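Beta-galactosidase (Bacillus circulans, PDB 4MAD) probably hydrolyses terminal non-reducing beta-D-galactose residues of beta-D-galactosides, as a family 35 glycosidase built on a (beta/alpha)8 barrel. Local coordinates at residues A111-G116 / G294-A299; G251-W256 / Q307-S312. All blocks are in the same frame, centred on the assembly; numbering follows the deposited sequence.

Contacts 1 and 2, with centres about 10 Å apart, adjoin among the loops at the end of the (beta/alpha)8 barrel where the predicted active site lies; their segments alternate along the chain. They meet where G298 O faces T309 N at 3.1 Å, a probable hydrogen bond, and where E112 CG packs on F253 CD1 at 3.7 Å. E112 of contact 1 brings its side chain to about 7 Å from that of the predicted nucleophile E247 and about 8 Å from that of the predicted proton donor E171. A 2-(2-methoxyethoxy)ethanol molecule, probably from the crystallisation liquor, lies about 3 Å from the side chain of E112, in a pocket that W252 of contact 2 and Y464 complete.

Contact 1. Residues A111-G116 / G294-A299; sequences AEWEFG and GFYNGA
W113 and Y296 join two long loops at the C-terminal end of the (beta/alpha)8 barrel, those following strands 100-104 and 281-284. The two side chains run alongside each other in the same direction. Their rings are near parallel, 14° between planes, but slid apart with little overlap, so the main contact is a CH-pi one: Y296 CB sits over a face of the W113 six-membered ring, 3.5 Å from its centroid. With W113 CG anti to the backbone N (chi1 -175°), the indole is laid back along Y296, and Y296 O also comes to rest above the same face of the indole, toward its rim.

A single backbone bridge pairs W113 with N297. E114 N donates to Y296 O at 2.9 Å, and G298 N to E112 O at 3.2 Å. G298, lacking a side chain, brings its CA to 3.6 Å from W113 C. E114 CG packs 3.5 Å from F295 O, and the bend at chi2 (-87°) beyond it turns the carboxylate so that a water bridges E114 OE1 and F295 O at 2.9 Å from each. The other carboxylate oxygen, OE2, forms a salt bridge with R461, probably favouring the charged form of this buried acid. N297 O is buried by the contact without a polar partner.

Around this junction, helix 69-72 supplies N70, which accepts a hydrogen bond from W113 NE1, and L71, which packs on Y296. Beyond Y296, Y393 meets its ring edge-to-face, and strand 299-301 continues the chain from G298.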
loop_
_atom_site.group_PDB
_atom_site.type_symbol
_atom_site.label_atom_id
_atom_site.label_comp_id
_atom_site.label_asym_id
_atom_site.label_seq_id
_atom_site.Cartn_x
_atom_site.Cartn_y
_atom_site.Cartn_z
ATOM N N ALA A 111 0.243 -1.955 7.357
ATOM C CA ALA A 111 1.087 -2.477 6.278
ATOM C C ALA A 111 1.721 -1.457 5.319
ATOM O O ALA A 111 2.470 -1.841 4.421
ATOM C CB ALA A 111 0.325 -3.538 5.485
ATOM N N GLU A 112 1.429 -0.174 5.498
ATOM C CA GLU A 112 1.973 0.844 4.631
ATOM C C GLU A 112 1.176 0.876 3.327
ATOM O O GLU A 112 1.730 1.073 2.310
ATOM C CB GLU A 112 3.444 0.590 4.347
ATOM C CG GLU A 112 4.366 0.919 5.459
ATOM C CD GLU A 112 4.421 -0.139 6.502
ATOM O OE1 GLU A 112 4.831 -1.221 6.218
ATOM O OE2 GLU A 112 4.133 0.112 7.625
ATOM N N TRP A 113 -0.111 0.622 3.429
ATOM C CA TRP A 113 -1.045 0.474 2.323
ATOM C C TRP A 113 -2.210 1.443 2.498
ATOM O O TRP A 113 -2.610 1.681 3.578
ATOM C CB TRP A 113 -1.597 -0.959 2.327
ATOM C CG TRP A 113 -2.467 -1.368 1.231
ATOM C CD1 TRP A 113 -3.813 -1.535 1.283
ATOM C CD2 TRP A 113 -2.084 -1.759 -0.075
ATOM N NE1 TRP A 113 -4.289 -1.943 0.112
ATOM C CE2 TRP A 113 -3.258 -2.067 -0.766
ATOM C CE3 TRP A 113 -0.883 -1.811 -0.760
ATOM C CZ2 TRP A 113 -3.244 -2.476 -2.077
ATOM C CZ3 TRP A 113 -0.899 -2.186 -2.059
ATOM C CH2 TRP A 113 -2.053 -2.539 -2.696
ATOM N N GLU A 114 -2.802 1.887 1.406
ATOM C CA GLU A 114 -3.755 2.973 1.470
ATOM C C GLU A 114 -4.798 2.696 2.558
ATOM O O GLU A 114 -5.412 1.695 2.552
ATOM C CB GLU A 114 -4.477 3.085 0.121
ATOM C CG GLU A 114 -4.505 4.434 -0.516
ATOM C CD GLU A 114 -5.648 5.307 -0.069
ATOM O OE1 GLU A 114 -5.518 6.514 -0.184
ATOM O OE2 GLU A 114 -6.621 4.749 0.377
ATOM N N PHE A 115 -4.906 3.625 3.489
ATOM C CA PHE A 115 -5.974 3.655 4.498
ATOM C C PHE A 115 -5.907 2.403 5.373
ATOM O O PHE A 115 -6.839 1.983 5.959
ATOM C CB PHE A 115 -7.353 3.836 3.845
ATOM C CG PHE A 115 -8.477 4.375 4.778
ATOM C CD1 PHE A 115 -8.238 4.765 6.042
ATOM C CD2 PHE A 115 -9.775 4.543 4.305
ATOM C CE1 PHE A 115 -9.276 5.272 6.832
ATOM C CE2 PHE A 115 -10.788 5.006 5.103
ATOM C CZ PHE A 115 -10.551 5.360 6.330
ATOM N N GLY A 116 -4.730 1.841 5.397
ATOM C CA GLY A 116 -4.516 0.646 6.139
ATOM C C GLY A 116 -5.432 -0.496 5.680
ATOM O O GLY A 116 -5.721 -1.330 6.440
ATOM N N GLY A 294 -0.212 1.594 -8.730
ATOM C CA GLY A 294 -1.280 2.549 -8.783
ATOM C C GLY A 294 -1.183 3.588 -7.692
ATOM O O GLY A 294 -0.175 4.146 -7.456
ATOM N N PHE A 295 -2.309 3.788 -7.041
ATOM C CA PHE A 295 -2.458 4.741 -5.983
ATOM C C PHE A 295 -2.498 4.020 -4.617
ATOM O O PHE A 295 -3.008 4.547 -3.697
ATOM C CB PHE A 295 -3.740 5.547 -6.254
ATOM C CG PHE A 295 -3.646 6.484 -7.423
ATOM C CD1 PHE A 295 -2.740 7.495 -7.439
ATOM C CD2 PHE A 295 -4.483 6.381 -8.491
ATOM C CE1 PHE A 295 -2.673 8.322 -8.447
ATOM C CE2 PHE A 295 -4.430 7.243 -9.475
ATOM C CZ PHE A 295 -3.534 8.198 -9.465
ATOM N N TYR A 296 -1.994 2.793 -4.519
ATOM C CA TYR A 296 -2.266 2.023 -3.338
ATOM C C TYR A 296 -1.339 2.253 -2.143
ATOM O O TYR A 296 -1.508 1.694 -1.131
ATOM C CB TYR A 296 -2.297 0.553 -3.660
ATOM C CG TYR A 296 -3.438 0.117 -4.531
ATOM C CD1 TYR A 296 -4.738 0.317 -4.166
ATOM C CD2 TYR A 296 -3.203 -0.544 -5.695
ATOM C CE1 TYR A 296 -5.747 -0.121 -4.947
ATOM C CE2 TYR A 296 -4.192 -0.981 -6.459
ATOM C CZ TYR A 296 -5.480 -0.771 -6.098
ATOM O OH TYR A 296 -6.472 -1.226 -6.896
ATOM N N ASN A 297 -0.373 3.118 -2.307
ATOM C CA ASN A 297 0.531 3.399 -1.227
ATOM C C ASN A 297 -0.151 3.998 -0.014
ATOM O O ASN A 297 -1.061 4.718 -0.150
ATOM C CB ASN A 297 1.576 4.369 -1.642
ATOM C CG ASN A 297 1.020 5.748 -1.817
ATOM O OD1 ASN A 297 1.140 6.566 -0.937
ATOM N ND2 ASN A 297 0.471 6.003 -2.932
ATOM N N GLY A 298 0.374 3.681 1.155
ATOM C CA GLY A 298 -0.035 4.263 2.402
ATOM C C GLY A 298 0.710 5.534 2.802
ATOM O O GLY A 298 1.382 6.075 2.034
ATOM N N ALA A 299 0.542 5.962 4.034
ATOM C CA ALA A 299 1.217 7.113 4.601
ATOM C C ALA A 299 1.262 7.052 6.110
ATOM O O ALA A 299 0.605 6.275 6.690
ATOM C CB ALA A 299 0.585 8.372 4.185
HETATM O O HOH W 1 -4.065 6.979 -2.610
#

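Contact 2. Residues G251-W256 / Q307-S312; sequences GWFDHW and QPTITS
The H255 imidazole carries Q307 CB over the centre of one face, 3.7 Å above its plane, while P308 O and T309 N lie at its edge. The W256 indole has I310 CG2 over the middle of one face, at a height of 3.6 Å, and P308 CG at its edge in the ring plane. A water lies in that plane too: it accepts from W256 NE1 at 2.8 Å and donates to T309 O, tying the indole to a carbonyl that its own N-H does not reach directly. W551 adds a further ring against W256.

I310 reaches both ways. Its CG1 stands between the backbone N and the carbonyl carbon (chi1 64°), which sets CG2 over the indole and turns CG1 toward D254; the extended chi2 (174°) then carries CD1 to D254 CB, 3.5 Å away, where the two side chains lie side by side. The D254 carboxylate is held beyond the contact, OD1 by H261 and OD2 by H260, two bonds that fix its rotation.

These residues join the loop after barrel strand 244-249, which carries the predicted nucleophile E247, to the end of strand 306-308, half of a two-stranded antiparallel sheet in the loops after the last barrel strand. The touching parts run at 104° to each other end to end, and a single backbone bridge pairs H255 with T309. W256 N donates to P308 O, and I310 N to D254 O, each at 3.1 Å. Further along, a second water accepts from D254 N and donates to S312 O at 3.0 Å. F253 CD1 passes 3.9 Å from T309 OG1, their side chains crossing at about a right angle.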
loop_
_atom_site.group_PDB
_atom_site.type_symbol
_atom_site.label_atom_id
_atom_site.label_comp_id
_atom_site.label_asym_id
_atom_site.label_seq_id
_atom_site.Cartn_x
_atom_site.Cartn_y
_atom_site.Cartn_z
ATOM N N GLY A 251 14.025 -5.278 7.521
ATOM C CA GLY A 251 14.219 -4.224 6.583
ATOM C C GLY A 251 13.346 -3.066 7.037
ATOM O O GLY A 251 13.031 -3.011 8.164
ATOM N N TRP A 252 13.014 -2.150 6.137
ATOM C CA TRP A 252 12.131 -1.038 6.431
ATOM C C TRP A 252 11.654 -0.402 5.125
ATOM O O TRP A 252 12.086 -0.767 4.084
ATOM C CB TRP A 252 12.775 0.013 7.324
ATOM C CG TRP A 252 11.848 0.817 8.158
ATOM C CD1 TRP A 252 11.605 2.123 8.067
ATOM C CD2 TRP A 252 11.077 0.348 9.258
ATOM N NE1 TRP A 252 10.714 2.517 9.021
ATOM C CE2 TRP A 252 10.395 1.443 9.787
ATOM C CE3 TRP A 252 10.903 -0.891 9.846
ATOM C CZ2 TRP A 252 9.550 1.322 10.855
ATOM C CZ3 TRP A 252 10.094 -1.002 10.886
ATOM C CH2 TRP A 252 9.426 0.087 11.402
ATOM N N PHE A 253 10.748 0.531 5.240
ATOM C CA PHE A 253 10.142 1.181 4.094
ATOM C C PHE A 253 10.477 2.661 4.035
ATOM O O PHE A 253 10.954 3.201 4.971
ATOM C CB PHE A 253 8.641 1.081 4.111
ATOM C CG PHE A 253 8.046 1.687 5.280
ATOM C CD1 PHE A 253 7.481 2.917 5.243
ATOM C CD2 PHE A 253 8.085 1.030 6.452
ATOM C CE1 PHE A 253 6.972 3.446 6.356
ATOM C CE2 PHE A 253 7.606 1.566 7.542
ATOM C CZ PHE A 253 7.042 2.782 7.492
ATOM N N ASP A 254 10.209 3.261 2.892
ATOM C CA ASP A 254 10.600 4.624 2.617
ATOM C C ASP A 254 9.392 5.546 2.402
ATOM O O ASP A 254 8.431 5.167 1.836
ATOM C CB ASP A 254 11.402 4.699 1.336
ATOM C CG ASP A 254 12.708 3.972 1.403
ATOM O OD1 ASP A 254 13.189 3.740 2.476
ATOM O OD2 ASP A 254 13.234 3.668 0.346
ATOM N N HIS A 255 9.543 6.778 2.875
ATOM C CA HIS A 255 8.681 7.888 2.504
ATOM C C HIS A 255 9.374 8.796 1.469
ATOM O O HIS A 255 10.554 8.910 1.462
ATOM C CB HIS A 255 8.348 8.773 3.704
ATOM C CG HIS A 255 7.796 8.066 4.908
ATOM N ND1 HIS A 255 6.604 7.394 4.901
ATOM C CD2 HIS A 255 8.239 8.000 6.172
ATOM C CE1 HIS A 255 6.343 6.934 6.098
ATOM N NE2 HIS A 255 7.305 7.315 6.897
ATOM N N TRP A 256 8.614 9.505 0.660
ATOM C CA TRP A 256 9.239 10.387 -0.288
ATOM C C TRP A 256 10.091 11.420 0.472
ATOM O O TRP A 256 9.706 11.905 1.448
ATOM C CB TRP A 256 8.201 11.086 -1.183
ATOM C CG TRP A 256 7.503 10.165 -2.093
ATOM C CD1 TRP A 256 6.245 9.741 -2.008
ATOM C CD2 TRP A 256 8.045 9.558 -3.265
ATOM N NE1 TRP A 256 5.943 8.909 -3.033
ATOM C CE2 TRP A 256 7.040 8.774 -3.828
ATOM C CE3 TRP A 256 9.274 9.615 -3.901
ATOM C CZ2 TRP A 256 7.240 8.042 -4.989
ATOM C CZ3 TRP A 256 9.464 8.878 -5.022
ATOM C CH2 TRP A 256 8.461 8.096 -5.554
ATOM N N GLN A 307 3.442 11.986 5.849
ATOM C CA GLN A 307 4.576 11.356 5.180
ATOM C C GLN A 307 4.125 10.203 4.274
ATOM O O GLN A 307 3.743 9.198 4.726
ATOM C CB GLN A 307 5.561 10.825 6.211
ATOM C CG GLN A 307 5.879 11.721 7.338
ATOM C CD GLN A 307 6.531 10.999 8.532
ATOM O OE1 GLN A 307 5.969 10.146 9.132
ATOM N NE2 GLN A 307 7.717 11.391 8.846
ATOM N N PRO A 308 4.167 10.425 2.997
ATOM C CA PRO A 308 3.618 9.472 2.061
ATOM C C PRO A 308 4.662 8.406 1.776
ATOM O O PRO A 308 5.796 8.727 1.595
ATOM C CB PRO A 308 3.322 10.328 0.839
ATOM C CG PRO A 308 4.201 11.439 0.972
ATOM C CD PRO A 308 4.352 11.724 2.380
ATOM N N THR A 309 4.250 7.160 1.783
ATOM C CA THR A 309 5.116 6.058 1.473
ATOM C C THR A 309 5.312 5.976 -0.043
ATOM O O THR A 309 4.436 6.317 -0.754
ATOM C CB THR A 309 4.522 4.761 2.034
ATOM O OG1 THR A 309 4.567 4.790 3.458
ATOM C CG2 THR A 309 5.277 3.545 1.519
ATOM N N ILE A 310 6.481 5.547 -0.479
ATOM C CA ILE A 310 6.828 5.538 -1.872
ATOM C C ILE A 310 6.188 4.375 -2.638
ATOM O O ILE A 310 5.607 3.526 -2.087
ATOM C CB ILE A 310 8.362 5.478 -2.113
ATOM C CG1 ILE A 310 8.961 4.190 -1.603
ATOM C CG2 ILE A 310 9.077 6.672 -1.458
ATOM C CD1 ILE A 310 10.422 4.064 -1.968
ATOM N N THR A 311 6.341 4.390 -3.945
ATOM C CA THR A 311 5.818 3.324 -4.769
ATOM C C THR A 311 6.451 1.931 -4.536
ATOM O O THR A 311 5.767 0.988 -4.350
ATOM C CB THR A 311 5.993 3.662 -6.263
ATOM O OG1 THR A 311 5.335 4.855 -6.533
ATOM C CG2 THR A 311 5.432 2.523 -7.114
ATOM N N SER A 312 7.761 1.860 -4.567
ATOM C CA SER A 312 8.463 0.642 -4.319
ATOM C C SER A 312 8.209 0.165 -2.904
ATOM O O SER A 312 8.259 0.919 -2.001
ATOM C CB SER A 312 9.986 0.808 -4.451
ATOM O OG SER A 312 10.707 -0.315 -4.027
HETATM O O HOH W 2 9.393 1.376 0.725
HETATM O O HOH W 3 3.676 7.316 -3.166
#